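Local coordinates for protein 3-hydroxyisobutyryl-CoA hydrolase (Mycobacterium thermoresistibile, PDB 4HDT) that probably hydrolyses the thioester of 3-hydroxyisobutyryl-CoA to 3-hydroxyisobutyrate and free CoA, and binds zinc ions in the crystal, at residues Met37-Ala42 against Trp91-Arg96; Glu43-Trp48 against Tyr95-His100; Val123-Asn128 against Thr154-Arg159. All coordinates share one frame; numbering follows the deposited sequence.

In the fold
Interactions 1 and 2 are successive steps along one seam, where helix 35-49 lies against helix 85-103 in the crotonase-like fold; they share Tyr95 and Arg96, and their centres are about 7 Å apart. Interaction 1 is partly buried, a valine against backbone with a threonine-aspartate pair beside it. Interaction 2 is buried at its leucines but reaches a zinc site through His100. The centre of interaction 3 is about 16 Å from those of the other two and about 7 Å from that of the chain, against 14 and 17 Å for interactions 1 and 2; it joins the turn after helix 119-124 to helix 153-158. Its Val123 touches Met41 and Leu97, packing 123-128 on the helix pair.

Interaction 1: Met37-Ala42 against Trp91-Arg96; sequences MVTTMA and WFDEYR
Segments 37-42 and 91-96, parts of helices 35-49 and 85-103, run at 37° to each other, their short axes 9.4 Å apart at the closest. This is helix-helix packing within the crotonase-like fold, and the backbones come nearest where the CA atoms of Val38 and Glu94 lie 6.0 Å apart. Val38 makes the closest touch with a single branch: CG1 stands 3.7 Å from Glu94 CA and meets the backbone between Asp93 and Glu94 rather than a side-chain tip. The torsion explains this, for CG1 is anti to the backbone N (chi1 162°), which carries the methyl across to the second helix. CB of Asp93 borders the same methyl, with Val38 CG1 to Asp93 CB at 4.1 Å. Beyond Val38, the same helix 85-103 contributes Phe90 and Leu97 to its surroundings, so the valine is buried among apolar groups.

One residue on, the contact turns more polar in composition, though the touch itself is simple packing. The side chains of Thr39 and Asp93 run at a slant to one another, and the threonine presents its methyl while OG1 turns back to its own helix, hydrogen-bonded to the carbonyl oxygen of Gly36. Both carboxylate oxygens of Asp93 have partners: OD1 forms a salt bridge with Arg89, and OD2 is hydrogen-bonded to NE2 of His35, a zinc ligand, so the aspartate is a second-shell residue of that metal site. That same OD2 lies 4.0 Å from Thr39 CG2.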
loop_
_atom_site.group_PDB
_atom_site.type_symbol
_atom_site.label_atom_id
_atom_site.label_comp_id
_atom_site.label_asym_id
_atom_site.label_seq_id
_atom_site.Cartn_x
_atom_site.Cartn_y
_atom_site.Cartn_z
ATOM N N MET A 37 9.581 1.789 13.884
ATOM C CA MET A 37 9.313 0.440 13.382
ATOM C C MET A 37 9.964 0.213 12.026
ATOM O O MET A 37 10.524 -0.873 11.765
ATOM C CB MET A 37 7.788 0.205 13.302
ATOM C CG MET A 37 7.098 0.193 14.667
ATOM S SD MET A 37 5.312 0.426 14.636
ATOM C CE MET A 37 4.714 -1.106 13.923
ATOM N N VAL A 38 9.818 1.197 11.142
ATOM C CA VAL A 38 10.503 1.172 9.832
ATOM C C VAL A 38 12.013 0.989 9.985
ATOM O O VAL A 38 12.614 0.122 9.339
ATOM C CB VAL A 38 10.124 2.435 9.018
ATOM C CG1 VAL A 38 11.081 2.701 7.882
ATOM C CG2 VAL A 38 8.678 2.320 8.543
ATOM N N THR A 39 12.657 1.760 10.872
ATOM C CA THR A 39 14.109 1.622 10.999
ATOM C C THR A 39 14.539 0.276 11.620
ATOM O O THR A 39 15.546 -0.286 11.243
ATOM C CB THR A 39 14.691 2.831 11.755
ATOM O OG1 THR A 39 14.036 2.958 13.006
ATOM C CG2 THR A 39 14.471 4.058 11.000
ATOM N N THR A 40 13.752 -0.261 12.557
ATOM C CA THR A 40 14.006 -1.589 13.093
ATOM C C THR A 40 13.965 -2.656 11.981
ATOM O O THR A 40 14.863 -3.497 11.858
ATOM C CB THR A 40 13.015 -1.932 14.220
ATOM O OG1 THR A 40 13.285 -1.059 15.328
ATOM C CG2 THR A 40 13.190 -3.379 14.689
ATOM N N MET A 41 12.910 -2.628 11.177
ATOM C CA MET A 41 12.783 -3.603 10.091
ATOM C C MET A 41 13.981 -3.494 9.166
ATOM O O MET A 41 14.570 -4.494 8.795
ATOM C CB MET A 41 11.503 -3.413 9.289
ATOM C CG MET A 41 10.258 -3.823 10.052
ATOM S SD MET A 41 8.728 -3.625 9.092
ATOM C CE MET A 41 8.974 -4.776 7.765
ATOM N N ALA A 42 14.299 -2.269 8.790
ATOM C CA ALA A 42 15.367 -2.038 7.816
ATOM C C ALA A 42 16.694 -2.545 8.353
ATOM O O ALA A 42 17.491 -3.173 7.613
ATOM C CB ALA A 42 15.478 -0.569 7.469
ATOM N N TRP A 91 9.390 9.007 5.150
ATOM C CA TRP A 91 9.160 8.472 3.792
ATOM C C TRP A 91 10.484 8.061 3.158
ATOM O O TRP A 91 10.537 7.056 2.443
ATOM C CB TRP A 91 8.452 9.497 2.938
ATOM C CG TRP A 91 7.033 9.722 3.272
ATOM C CD1 TRP A 91 6.159 8.797 3.712
ATOM C CD2 TRP A 91 6.309 10.938 3.166
ATOM N NE1 TRP A 91 4.923 9.350 3.902
ATOM C CE2 TRP A 91 4.985 10.677 3.567
ATOM C CE3 TRP A 91 6.643 12.226 2.769
ATOM C CZ2 TRP A 91 3.977 11.686 3.569
ATOM C CZ3 TRP A 91 5.650 13.224 2.755
ATOM C CH2 TRP A 91 4.348 12.953 3.169
ATOM N N PHE A 92 11.533 8.839 3.365
ATOM C CA PHE A 92 12.851 8.482 2.838
ATOM C C PHE A 92 13.264 7.077 3.313
ATOM O O PHE A 92 13.618 6.214 2.515
ATOM C CB PHE A 92 13.869 9.561 3.259
ATOM C CG PHE A 92 15.167 9.531 2.521
ATOM C CD1 PHE A 92 16.224 8.791 2.979
ATOM C CD2 PHE A 92 15.341 10.303 1.395
ATOM C CE1 PHE A 92 17.443 8.775 2.298
ATOM C CE2 PHE A 92 16.535 10.295 0.702
ATOM C CZ PHE A 92 17.583 9.523 1.149
ATOM N N ASP A 93 13.206 6.826 4.610
ATOM C CA ASP A 93 13.559 5.545 5.190
ATOM C C ASP A 93 12.544 4.446 4.821
ATOM O O ASP A 93 12.916 3.306 4.550
ATOM C CB ASP A 93 13.681 5.665 6.715
ATOM C CG ASP A 93 14.918 6.436 7.148
ATOM O OD1 ASP A 93 15.952 6.488 6.396
ATOM O OD2 ASP A 93 14.908 7.002 8.281
ATOM N N GLU A 94 11.261 4.802 4.789
ATOM C CA GLU A 94 10.236 3.817 4.479
ATOM C C GLU A 94 10.339 3.330 3.040
ATOM O O GLU A 94 10.271 2.128 2.797
ATOM C CB GLU A 94 8.840 4.385 4.714
ATOM C CG GLU A 94 7.712 3.377 4.508
ATOM C CD GLU A 94 6.353 4.006 4.653
ATOM O OE1 GLU A 94 6.212 5.160 4.196
ATOM O OE2 GLU A 94 5.420 3.375 5.193
ATOM N N TYR A 95 10.535 4.250 2.123
ATOM C CA TYR A 95 10.585 3.873 0.707
ATOM C C TYR A 95 11.867 3.099 0.424
ATOM O O TYR A 95 11.876 2.163 -0.372
ATOM C CB TYR A 95 10.420 5.038 -0.256
ATOM C CG TYR A 95 9.101 5.831 -0.147
ATOM C CD1 TYR A 95 8.089 5.471 0.733
ATOM C CD2 TYR A 95 8.916 6.954 -0.900
ATOM C CE1 TYR A 95 6.932 6.225 0.863
ATOM C CE2 TYR A 95 7.757 7.714 -0.797
ATOM C CZ TYR A 95 6.788 7.379 0.103
ATOM O OH TYR A 95 5.695 8.222 0.192
ATOM N N ARG A 96 12.966 3.438 1.073
ATOM C CA ARG A 96 14.141 2.601 0.980
ATOM C C ARG A 96 13.918 1.164 1.502
ATOM O O ARG A 96 14.390 0.188 0.899
ATOM C CB ARG A 96 15.327 3.293 1.690
ATOM C CG ARG A 96 15.911 4.444 0.854
ATOM C CD ARG A 96 16.746 5.450 1.675
ATOM N NE ARG A 96 17.825 4.830 2.400
ATOM C CZ ARG A 96 19.074 4.662 1.942
ATOM N NH1 ARG A 96 19.408 5.051 0.711
ATOM N NH2 ARG A 96 20.005 4.082 2.703
#

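Interaction 2: Glu43-Trp48 against Tyr95-His100; sequences ERLAAW and YRLNAH. With ZN (zinc ion), chain B.
NE2 of His100 binds a zinc ion at 2.1 Å, and Glu49 and Glu351 are among the other ligands of the metal. Glu49 ends helix 35-49, His100 belongs to helix 85-103 and Glu351 comes from the C-terminal tail, so the ion ties together three separate parts of the chain. His100 gets there with CG anti to its backbone N (chi1 -155°), a torsion that sends the imidazole from its own helix toward 43-48. On the way the ring passes Leu45: its CB lies 4.4 Å from His100 ND1, approaching the ring obliquely. Tyr104 meets the same imidazole edge-to-face, a T-shaped arrangement.

Beside the histidine the contact is between leucine methyls. Leu45 and Leu97 lie at roughly a right angle to one another and touch through their CD1 atoms, 3.7 Å apart. The CB of Leu45 points toward the other helix, while Leu97 starts off to one side and reaches across with its terminal branch. Val57 of strand 56-61 also touches Leu45, and so the leucine joins the helix pair to the central sheet. Farther round helix 35-49, Arg44 grips its neighbour Glu43 side-on: NE bonds OE1 at 2.8 Å and NH1 bonds OE2 at 2.9 Å, both close to the guanidinium plane. The second of these uses the syn lone pair of OE2.

The two helices are thus joined in two ways, by methyl packing inside and by a shared metal toward the surface. A mixed carboxylate and imidazole set is common for zinc, and the positive ion probably offsets the charge of the two glutamates.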
loop_
_atom_site.group_PDB
_atom_site.type_symbol
_atom_site.label_atom_id
_atom_site.label_comp_id
_atom_site.label_asym_id
_atom_site.label_seq_id
_atom_site.Cartn_x
_atom_site.Cartn_y
_atom_site.Cartn_z
ATOM N N GLU A 43 16.988 -2.250 9.621
ATOM C CA GLU A 43 18.252 -2.639 10.169
ATOM C C GLU A 43 18.372 -4.171 10.265
ATOM O O GLU A 43 19.449 -4.713 10.027
ATOM C CB GLU A 43 18.451 -1.931 11.524
ATOM C CG GLU A 43 19.801 -2.143 12.163
ATOM C CD GLU A 43 19.936 -3.452 12.912
ATOM O OE1 GLU A 43 18.939 -4.005 13.435
ATOM O OE2 GLU A 43 21.083 -3.911 13.040
ATOM N N ARG A 44 17.304 -4.842 10.677
ATOM C CA ARG A 44 17.286 -6.301 10.738
ATOM C C ARG A 44 17.398 -6.958 9.372
ATOM O O ARG A 44 18.173 -7.925 9.205
ATOM C CB ARG A 44 16.073 -6.850 11.495
ATOM C CG ARG A 44 16.168 -6.622 12.999
ATOM C CD ARG A 44 17.321 -7.415 13.636
ATOM N NE ARG A 44 18.610 -6.736 13.683
ATOM C CZ ARG A 44 19.769 -7.317 14.027
ATOM N NH1 ARG A 44 20.889 -6.610 14.063
ATOM N NH2 ARG A 44 19.831 -8.626 14.332
ATOM N N LEU A 45 16.694 -6.426 8.369
ATOM C CA LEU A 45 16.895 -6.958 7.026
ATOM C C LEU A 45 18.347 -6.813 6.584
ATOM O O LEU A 45 18.925 -7.726 5.960
ATOM C CB LEU A 45 16.006 -6.248 6.009
ATOM C CG LEU A 45 14.534 -6.560 6.140
ATOM C CD1 LEU A 45 13.859 -5.827 5.005
ATOM C CD2 LEU A 45 14.267 -8.050 6.015
ATOM N N ALA A 46 18.952 -5.665 6.880
ATOM C CA ALA A 46 20.366 -5.493 6.530
ATOM C C ALA A 46 21.282 -6.469 7.275
ATOM O O ALA A 46 22.238 -7.047 6.684
ATOM C CB ALA A 46 20.797 -4.054 6.807
ATOM N N ALA A 47 21.058 -6.619 8.577
ATOM C CA ALA A 47 21.883 -7.504 9.385
ATOM C C ALA A 47 21.757 -8.969 8.999
ATOM O O ALA A 47 22.740 -9.705 9.015
ATOM C CB ALA A 47 21.560 -7.338 10.852
ATOM N N TRP A 48 20.553 -9.388 8.611
ATOM C CA TRP A 48 20.307 -10.779 8.290
ATOM C C TRP A 48 20.705 -11.156 6.865
ATOM O O TRP A 48 20.825 -12.349 6.541
ATOM C CB TRP A 48 18.832 -11.095 8.452
ATOM C CG TRP A 48 18.347 -11.091 9.861
ATOM C CD1 TRP A 48 19.094 -11.335 11.001
ATOM C CD2 TRP A 48 17.005 -10.890 10.307
ATOM N NE1 TRP A 48 18.283 -11.271 12.115
ATOM C CE2 TRP A 48 17.001 -11.026 11.713
ATOM C CE3 TRP A 48 15.807 -10.623 9.655
ATOM C CZ2 TRP A 48 15.826 -10.889 12.469
ATOM C CZ3 TRP A 48 14.671 -10.490 10.394
ATOM C CH2 TRP A 48 14.685 -10.631 11.788
ATOM N N TYR A 95 10.535 4.250 2.123
ATOM C CA TYR A 95 10.585 3.873 0.707
ATOM C C TYR A 95 11.867 3.099 0.424
ATOM O O TYR A 95 11.876 2.163 -0.372
ATOM C CB TYR A 95 10.420 5.038 -0.256
ATOM C CG TYR A 95 9.101 5.831 -0.147
ATOM C CD1 TYR A 95 8.089 5.471 0.733
ATOM C CD2 TYR A 95 8.916 6.954 -0.900
ATOM C CE1 TYR A 95 6.932 6.225 0.863
ATOM C CE2 TYR A 95 7.757 7.714 -0.797
ATOM C CZ TYR A 95 6.788 7.379 0.103
ATOM O OH TYR A 95 5.695 8.222 0.192
ATOM N N ARG A 96 12.966 3.438 1.073
ATOM C CA ARG A 96 14.141 2.601 0.980
ATOM C C ARG A 96 13.918 1.164 1.502
ATOM O O ARG A 96 14.390 0.188 0.899
ATOM C CB ARG A 96 15.327 3.293 1.690
ATOM C CG ARG A 96 15.911 4.444 0.854
ATOM C CD ARG A 96 16.746 5.450 1.675
ATOM N NE ARG A 96 17.825 4.830 2.400
ATOM C CZ ARG A 96 19.074 4.662 1.942
ATOM N NH1 ARG A 96 19.408 5.051 0.711
ATOM N NH2 ARG A 96 20.005 4.082 2.703
ATOM N N LEU A 97 13.173 1.034 2.588
ATOM C CA LEU A 97 12.800 -0.264 3.103
ATOM C C LEU A 97 11.921 -1.009 2.094
ATOM O O LEU A 97 12.138 -2.205 1.843
ATOM C CB LEU A 97 12.063 -0.127 4.447
ATOM C CG LEU A 97 11.335 -1.389 4.995
ATOM C CD1 LEU A 97 12.309 -2.509 5.285
ATOM C CD2 LEU A 97 10.498 -1.062 6.240
ATOM N N ASN A 98 10.922 -0.315 1.551
ATOM C CA ASN A 98 10.018 -0.947 0.529
ATOM C C ASN A 98 10.830 -1.539 -0.631
ATOM O O ASN A 98 10.627 -2.690 -1.047
ATOM C CB ASN A 98 8.969 0.060 -0.015
ATOM C CG ASN A 98 8.103 0.717 1.056
ATOM O OD1 ASN A 98 7.811 1.931 0.959
ATOM N ND2 ASN A 98 7.647 -0.048 2.033
ATOM N N ALA A 99 11.766 -0.753 -1.144
ATOM C CA ALA A 99 12.660 -1.187 -2.227
ATOM C C ALA A 99 13.527 -2.347 -1.833
ATOM O O ALA A 99 13.711 -3.310 -2.599
ATOM C CB ALA A 99 13.480 -0.023 -2.711
ATOM N N HIS A 100 14.073 -2.292 -0.624
ATOM C CA HIS A 100 14.876 -3.403 -0.160
ATOM C C HIS A 100 14.131 -4.716 -0.029
ATOM O O HIS A 100 14.608 -5.742 -0.451
ATOM C CB HIS A 100 15.578 -3.110 1.148
ATOM C CG HIS A 100 16.818 -3.942 1.305
ATOM N ND1 HIS A 100 17.475 -4.082 2.506
ATOM C CD2 HIS A 100 17.525 -4.670 0.402
ATOM C CE1 HIS A 100 18.541 -4.847 2.330
ATOM N NE2 HIS A 100 18.593 -5.209 1.060
HETATM ZN ZN ZN B . 20.148 -6.043 -0.059
#

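Interaction 3: Val123-Asn128 against Thr154-Arg159; sequences VGAHGN and TYLLSR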
loop_
_atom_site.group_PDB
_atom_site.type_symbol
_atom_site.label_atom_id
_atom_site.label_comp_id
_atom_site.label_asym_id
_atom_site.label_seq_id
_atom_site.Cartn_x
_atom_site.Cartn_y
_atom_site.Cartn_z
ATOM N N VAL A 123 4.916 -2.809 3.395
ATOM C CA VAL A 123 5.778 -3.800 4.032
ATOM C C VAL A 123 5.440 -5.246 3.645
ATOM O O VAL A 123 6.308 -6.117 3.735
ATOM C CB VAL A 123 5.863 -3.646 5.600
ATOM C CG1 VAL A 123 6.684 -2.410 5.975
ATOM C CG2 VAL A 123 4.519 -3.623 6.273
ATOM N N GLY A 124 4.204 -5.487 3.177
ATOM C CA GLY A 124 3.816 -6.853 2.812
ATOM C C GLY A 124 3.894 -7.209 1.335
ATOM O O GLY A 124 4.325 -8.324 0.973
ATOM N N ALA A 125 3.491 -6.277 0.476
ATOM C CA ALA A 125 3.145 -6.652 -0.915
ATOM C C ALA A 125 4.297 -6.599 -1.878
ATOM O O ALA A 125 4.129 -6.926 -3.044
ATOM C CB ALA A 125 1.948 -5.880 -1.413
ATOM N N HIS A 126 5.458 -6.165 -1.416
ATOM C CA HIS A 126 6.689 -6.303 -2.196
ATOM C C HIS A 126 7.516 -7.537 -1.828
ATOM O O HIS A 126 8.636 -7.744 -2.376
ATOM C CB HIS A 126 7.556 -5.044 -2.046
ATOM C CG HIS A 126 6.852 -3.792 -2.421
ATOM N ND1 HIS A 126 6.465 -3.533 -3.721
ATOM C CD2 HIS A 126 6.493 -2.711 -1.700
ATOM C CE1 HIS A 126 5.886 -2.350 -3.775
ATOM N NE2 HIS A 126 5.882 -1.838 -2.549
ATOM N N GLY A 127 7.021 -8.369 -0.902
ATOM C CA GLY A 127 7.665 -9.638 -0.582
ATOM C C GLY A 127 7.584 -10.647 -1.696
ATOM O O GLY A 127 6.955 -10.400 -2.706
ATOM N N ASN A 128 8.236 -11.785 -1.513
ATOM C CA ASN A 128 8.272 -12.789 -2.549
ATOM C C ASN A 128 7.485 -14.022 -2.242
ATOM O O ASN A 128 7.286 -14.871 -3.123
ATOM C CB ASN A 128 9.727 -13.126 -2.921
ATOM C CG ASN A 128 10.572 -13.402 -1.702
ATOM O OD1 ASN A 128 10.321 -14.375 -1.030
ATOM N ND2 ASN A 128 11.675 -12.606 -1.471
ATOM N N THR A 154 2.059 2.505 -6.422
ATOM C CA THR A 154 1.792 2.868 -7.825
ATOM C C THR A 154 2.462 1.862 -8.751
ATOM O O THR A 154 1.952 1.592 -9.841
ATOM C CB THR A 154 2.178 4.321 -8.162
ATOM O OG1 THR A 154 3.580 4.511 -8.036
ATOM C CG2 THR A 154 1.475 5.312 -7.287
ATOM N N TYR A 155 3.620 1.299 -8.348
ATOM C CA TYR A 155 4.244 0.190 -9.076
ATOM C C TYR A 155 3.277 -1.026 -9.098
ATOM O O TYR A 155 3.051 -1.639 -10.157
ATOM C CB TYR A 155 5.573 -0.121 -8.373
ATOM C CG TYR A 155 6.360 -1.317 -8.877
ATOM C CD1 TYR A 155 6.090 -2.592 -8.418
ATOM C CD2 TYR A 155 7.439 -1.139 -9.713
ATOM C CE1 TYR A 155 6.830 -3.675 -8.826
ATOM C CE2 TYR A 155 8.170 -2.223 -10.138
ATOM C CZ TYR A 155 7.846 -3.486 -9.697
ATOM O OH TYR A 155 8.623 -4.555 -10.076
ATOM N N LEU A 156 2.700 -1.388 -7.962
ATOM C CA LEU A 156 1.777 -2.517 -7.930
ATOM C C LEU A 156 0.461 -2.218 -8.662
ATOM O O LEU A 156 -0.009 -3.028 -9.472
ATOM C CB LEU A 156 1.489 -2.938 -6.505
ATOM C CG LEU A 156 2.692 -3.484 -5.736
ATOM C CD1 LEU A 156 2.373 -3.473 -4.250
ATOM C CD2 LEU A 156 3.116 -4.847 -6.259
ATOM N N LEU A 157 -0.081 -1.034 -8.456
ATOM C CA LEU A 157 -1.375 -0.688 -9.056
ATOM C C LEU A 157 -1.264 -0.682 -10.575
ATOM O O LEU A 157 -2.179 -1.157 -11.286
ATOM C CB LEU A 157 -1.888 0.648 -8.534
ATOM C CG LEU A 157 -2.313 0.680 -7.059
ATOM C CD1 LEU A 157 -2.279 2.113 -6.560
ATOM C CD2 LEU A 157 -3.710 0.043 -6.869
ATOM N N SER A 158 -0.158 -0.128 -11.088
ATOM C CA SER A 158 0.011 -0.009 -12.554
ATOM C C SER A 158 0.192 -1.371 -13.220
ATOM O O SER A 158 0.004 -1.439 -14.447
ATOM C CB SER A 158 1.158 0.935 -12.954
ATOM O OG SER A 158 2.423 0.464 -12.513
ATOM N N ARG A 159 0.519 -2.413 -12.447
ATOM C CA ARG A 159 0.765 -3.787 -12.946
ATOM C C ARG A 159 -0.450 -4.719 -12.809
ATOM O O ARG A 159 -0.396 -5.866 -13.246
ATOM C CB ARG A 159 2.014 -4.362 -12.273
ATOM C CG ARG A 159 3.328 -3.781 -12.858
ATOM C CD ARG A 159 4.575 -4.111 -12.054
ATOM N NE ARG A 159 5.790 -3.618 -12.732
ATOM C CZ ARG A 159 6.135 -2.329 -12.790
ATOM N NH1 ARG A 159 5.374 -1.389 -12.215
ATOM N NH2 ARG A 159 7.255 -1.980 -13.424
#
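Ala125 and His126 carry this contact, and both meet Leu156. The segment opens with Val123 and Gly124, which end helix 119-124 of this crotonase-like fold; a type I beta turn from Gly124 to Gly127 then reverses the chain, with Gly127 N bonded to Gly124 O at 3.3 Å. Ala125, in the turn, points its CB at helix 153-158 and rests 3.7 Å from Leu156 CD1. Its carbonyl oxygen also lies 4.0 Å from Leu156 CD2.

His126 follows, leaving the backbone to one side but reaching over with its ring. Its CE1 stands 3.7 Å from Leu156 CD1, an oblique approach, and 3.9 Å from Leu156 CG. In Leu156, CG anti to the carbonyl carbon (chi1 -65°) and the extended chi2 of 163° together bring CD1 to where it touches the alanine methyl and the imidazole, packing helix 153-158 against the turn. Gly127 and Asn128 then lead into strand 129-132 of the central sheet, the Asn128 side chain bonding backbone atoms of Lys106 and Tyr108.

Across the contact the forces are therefore apolar, while the polar bonds of these residues go to other parts of the chain: His126 NE2 to Val151 O, which helps fix the ring's rotation, and Ala125 O to Arg130. Since the buried imidazole bonds a carbonyl oxygen through NE2, that nitrogen carries a proton, and the leucine packs against a carbon of the ring.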